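Local coordinates for methyltransferase domain-containing protein (Serratia marcescens, PDB 7CLU) that probably transfers a methyl group from S-adenosylmethionine to a hydroxyl oxygen of an intermediate on the pathway to the pigment prodigiosin, at residues T276-D281 with E286-L291; M325-A328 with T332-V335. All blocks are in the same frame, centred on the assembly; numbering follows the deposited sequence.

In the fold
The two contacts follow one another along the chain in the Rossmann-like methyltransferase domain, their centres about 15 Å apart, and they meet where Pro-277 packs on Thr-332. Interaction 1 joins the loop leaving strand 270-275 to the start of helix 286-298; it is buried, small in area and water-mediated, with no direct hydrogen bond across it, and its helix also packs on the second subunit. Interaction 2 pairs strands 322-326 and 332-337, the antiparallel hairpin at one edge of the central sheet. It is only partly buried and touches no other chain, and direct backbone bonds with apolar side chains hold it. Both approach Arg-331, a residue that binds S-adenosylhomocysteine.

Interaction 1 (T276-D281 with E286-L291); sequences TPLNED and EFTALL
The hydroxyl OG1 of Thr-288 is gripped by two waters that link it to the loop of residues 276-281. One water sits 2.7 Å from Thr-288 OG1 and donates to the carbonyl oxygen of Pro-277. The other is unusually close, 2.5 Å from Thr-288 OG1, a length that deserves little weight, and lies 3.0 Å from Thr-276 OG1, to which it is also hydrogen-bonded. No direct hydrogen bond spans the two segments, so these bridges supply their polar link. Thr-276 OG1 additionally receives a weak hydrogen bond from Trp-244 NE1.

The loop leaves strand 270-275, the fifth in order along the chain of the Rossmann-like sheet, and leads into helix 286-298, whose first turns run past it. The methyl group of Thr-288 does most of the direct touching. With CG2 anti to the backbone N of its own residue and OG1 beside that N (chi1 -50°), the methyl reaches the carbonyl oxygen of Thr-276, at 3.1 Å from CG2 to O, while the hydroxyl keeps to the waters. Leu-278 closes over the same methyl with one branch, its CD2 lying 3.9 Å from Thr-288 CG2 and 4.0 Å from the backbone N of Ala-289. Backbone bonds to Ser-305 hold Leu-278 from outside the contact.

Thr-276 lies near two functional residues: its side chain is about 4 Å from that of Arg-331, which binds S-adenosylhomocysteine, and about 5 Å from that of His-247, the predicted proton acceptor. Ala-289 of the helix packs on Ala-63 of the second subunit.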
# COMPACT_ATOMS: atom_id res chain seq x y z
N THR A 276 -12.10 -16.72 8.35
CA THR A 276 -10.68 -16.52 8.66
C THR A 276 -10.61 -15.76 9.98
O THR A 276 -10.45 -14.54 9.98
CB THR A 276 -9.95 -15.75 7.56
OG1 THR A 276 -10.56 -14.46 7.38
CG2 THR A 276 -9.95 -16.53 6.25
N PRO A 277 -10.70 -16.45 11.11
CA PRO A 277 -10.75 -15.74 12.39
C PRO A 277 -9.42 -15.11 12.77
O PRO A 277 -8.35 -15.56 12.37
CB PRO A 277 -11.13 -16.83 13.40
CG PRO A 277 -11.70 -17.96 12.54
CD PRO A 277 -10.97 -17.89 11.25
N LEU A 278 -9.52 -14.06 13.58
CA LEU A 278 -8.38 -13.63 14.37
C LEU A 278 -7.98 -14.75 15.32
O LEU A 278 -8.80 -15.57 15.73
CB LEU A 278 -8.72 -12.37 15.16
CG LEU A 278 -9.21 -11.21 14.29
CD1 LEU A 278 -9.85 -10.13 15.13
CD2 LEU A 278 -8.05 -10.68 13.50
N ASN A 279 -6.71 -14.75 15.72
CA ASN A 279 -6.22 -15.80 16.60
C ASN A 279 -6.75 -15.60 18.02
O ASN A 279 -7.56 -14.70 18.30
CB ASN A 279 -4.68 -15.86 16.57
CG ASN A 279 -4.04 -14.54 16.95
OD1 ASN A 279 -4.61 -13.73 17.69
ND2 ASN A 279 -2.82 -14.30 16.44
N GLU A 280 -6.27 -16.44 18.94
CA GLU A 280 -6.87 -16.58 20.26
C GLU A 280 -6.80 -15.29 21.08
O GLU A 280 -7.76 -14.93 21.76
CB GLU A 280 -6.19 -17.73 21.01
CG GLU A 280 -6.72 -17.98 22.41
CD GLU A 280 -6.65 -19.44 22.81
OE1 GLU A 280 -5.52 -19.97 22.93
OE2 GLU A 280 -7.73 -20.05 23.00
N ASP A 281 -5.67 -14.58 21.04
CA ASP A 281 -5.52 -13.32 21.74
C ASP A 281 -5.74 -12.11 20.84
O ASP A 281 -5.34 -10.99 21.20
CB ASP A 281 -4.15 -13.22 22.42
CG ASP A 281 -3.01 -13.12 21.41
OD1 ASP A 281 -3.18 -13.52 20.24
OD2 ASP A 281 -1.92 -12.65 21.82
N GLU A 286 -1.70 -11.17 10.44
CA GLU A 286 -1.57 -9.80 9.99
C GLU A 286 -2.59 -9.46 8.91
O GLU A 286 -3.31 -8.46 9.03
CB GLU A 286 -0.16 -9.54 9.46
CG GLU A 286 0.06 -8.09 9.09
CD GLU A 286 1.50 -7.78 8.82
OE1 GLU A 286 2.37 -8.52 9.32
OE2 GLU A 286 1.77 -6.79 8.11
N PHE A 287 -2.68 -10.27 7.86
CA PHE A 287 -3.60 -9.92 6.79
C PHE A 287 -5.04 -9.83 7.29
O PHE A 287 -5.77 -8.90 6.93
CB PHE A 287 -3.50 -10.91 5.63
CG PHE A 287 -4.43 -10.57 4.51
CD1 PHE A 287 -4.29 -9.37 3.83
CD2 PHE A 287 -5.50 -11.40 4.20
CE1 PHE A 287 -5.16 -9.01 2.82
CE2 PHE A 287 -6.38 -11.05 3.19
CZ PHE A 287 -6.21 -9.85 2.50
N THR A 288 -5.45 -10.77 8.15
CA THR A 288 -6.80 -10.74 8.70
C THR A 288 -7.05 -9.51 9.56
O THR A 288 -8.14 -8.93 9.53
CB THR A 288 -7.06 -12.00 9.54
OG1 THR A 288 -6.68 -13.15 8.79
CG2 THR A 288 -8.55 -12.09 9.93
N ALA A 289 -6.06 -9.12 10.37
CA ALA A 289 -6.18 -7.89 11.13
C ALA A 289 -6.40 -6.69 10.20
O ALA A 289 -7.24 -5.82 10.49
CB ALA A 289 -4.92 -7.70 11.98
N LEU A 290 -5.68 -6.65 9.08
CA LEU A 290 -5.86 -5.54 8.14
C LEU A 290 -7.15 -5.70 7.35
O LEU A 290 -7.78 -4.69 6.98
CB LEU A 290 -4.66 -5.46 7.20
CG LEU A 290 -3.37 -5.09 7.94
CD1 LEU A 290 -2.15 -5.34 7.07
CD2 LEU A 290 -3.44 -3.63 8.33
N LEU A 291 -7.57 -6.94 7.10
CA LEU A 291 -8.84 -7.16 6.44
C LEU A 291 -9.98 -6.59 7.27
O LEU A 291 -10.96 -6.07 6.72
CB LEU A 291 -9.06 -8.65 6.19
CG LEU A 291 -10.23 -8.86 5.22
CD1 LEU A 291 -9.90 -8.16 3.89
CD2 LEU A 291 -10.58 -10.35 5.02
O HOH W 1 -7.93 -13.24 6.57
O HOH W 2 -7.18 -15.54 9.96

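Interaction 2 (M325-A328 with T332-V335); sequences MKIA and TLIV
Met-325 and Leu-333 form an antiparallel, hydrogen-bonded pair in which each backbone both gives and takes an N-H bond. Met-325 N donates to Leu-333 O over 2.9 Å and nearly straight, at 170°; the return bond from Leu-333 N to Met-325 O is 3.0 Å long and more bent. The pair belongs to the C-terminal antiparallel hairpin that completes the seven-stranded sheet of class I methyltransferases.

Packing is closest around Leu-333. Ile-327 crosses it at about a right angle and applies two branches, CD1 at 3.7 Å from Leu-333 CD2 and CG2 at 3.8 Å from Leu-333 CD1. Ile-327 CG1 stands between its own backbone N and carbonyl carbon (chi1 54°), which brings the CD1 end over the leucine. Phe-160 also touches Leu-333, so the leucine side chain is covered by helix 154-163, with Ile-272 of the adjacent strand 270-275 beside it.

Met-325, itself only partly exposed, lies along Leu-333 and Val-335. Its CB rests 4.0 Å from Leu-333 CB, and the chain then extends before bending at chi3 (-40°), leaving CE 4.0 Å from Val-335 CG2. The loose side is at Lys-326, which is exposed and makes no close contact with strand 332-335; Ala-328 bonds through its backbone N to Asp-163.

Within these two segments the paired bonds join Met-325 and Leu-333, and Val-335 and Arg-323 continue the pairing. Direct main-chain bonds thus set how the strands match, while apolar branches, with no polar side-chain bond between the segments, add packing along the face that carries Met-325 and Leu-333.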
# COMPACT_ATOMS: atom_id res chain seq x y z
N MET A 325 -13.43 -26.57 13.70
CA MET A 325 -12.81 -27.66 12.97
C MET A 325 -11.73 -27.05 12.08
O MET A 325 -12.05 -26.30 11.15
CB MET A 325 -13.83 -28.45 12.15
CG MET A 325 -13.24 -29.60 11.38
SD MET A 325 -14.53 -30.63 10.66
CE MET A 325 -15.72 -30.65 12.01
N LYS A 326 -10.48 -27.35 12.39
CA LYS A 326 -9.37 -26.89 11.58
C LYS A 326 -9.26 -27.76 10.33
O LYS A 326 -9.46 -28.97 10.39
CB LYS A 326 -8.07 -26.95 12.37
CG LYS A 326 -8.03 -26.03 13.57
CD LYS A 326 -6.79 -26.28 14.41
CE LYS A 326 -6.10 -24.98 14.78
NZ LYS A 326 -4.65 -25.16 15.10
N ILE A 327 -8.95 -27.12 9.20
CA ILE A 327 -8.74 -27.81 7.94
C ILE A 327 -7.57 -27.14 7.23
O ILE A 327 -7.19 -26.01 7.53
CB ILE A 327 -10.00 -27.81 7.03
CG1 ILE A 327 -10.50 -26.38 6.81
CG2 ILE A 327 -11.12 -28.67 7.60
CD1 ILE A 327 -11.42 -26.25 5.62
N ALA A 328 -7.00 -27.86 6.26
CA ALA A 328 -5.99 -27.25 5.40
C ALA A 328 -6.59 -26.05 4.66
O ALA A 328 -7.79 -26.00 4.38
CB ALA A 328 -5.43 -28.26 4.40
N THR A 332 -11.08 -21.45 8.47
CA THR A 332 -11.37 -22.25 9.64
C THR A 332 -12.87 -22.53 9.64
O THR A 332 -13.67 -21.66 9.31
CB THR A 332 -10.95 -21.49 10.91
OG1 THR A 332 -9.55 -21.23 10.84
CG2 THR A 332 -11.26 -22.27 12.14
N LEU A 333 -13.25 -23.75 10.00
CA LEU A 333 -14.66 -24.14 9.99
C LEU A 333 -15.26 -23.90 11.37
O LEU A 333 -14.71 -24.34 12.38
CB LEU A 333 -14.83 -25.61 9.58
CG LEU A 333 -14.31 -26.07 8.21
CD1 LEU A 333 -14.77 -27.50 7.93
CD2 LEU A 333 -14.70 -25.13 7.05
N ILE A 334 -16.39 -23.20 11.40
CA ILE A 334 -17.19 -23.08 12.61
C ILE A 334 -18.44 -23.92 12.38
O ILE A 334 -19.13 -23.73 11.38
CB ILE A 334 -17.50 -21.61 12.95
CG1 ILE A 334 -16.19 -20.83 13.08
CG2 ILE A 334 -18.22 -21.54 14.25
CD1 ILE A 334 -16.07 -19.64 12.15
N VAL A 335 -18.68 -24.88 13.27
CA VAL A 335 -19.62 -25.97 13.04
C VAL A 335 -20.59 -26.04 14.21
O VAL A 335 -20.19 -25.90 15.37
CB VAL A 335 -18.88 -27.32 12.90
CG1 VAL A 335 -19.86 -28.46 12.62
CG2 VAL A 335 -17.79 -27.22 11.83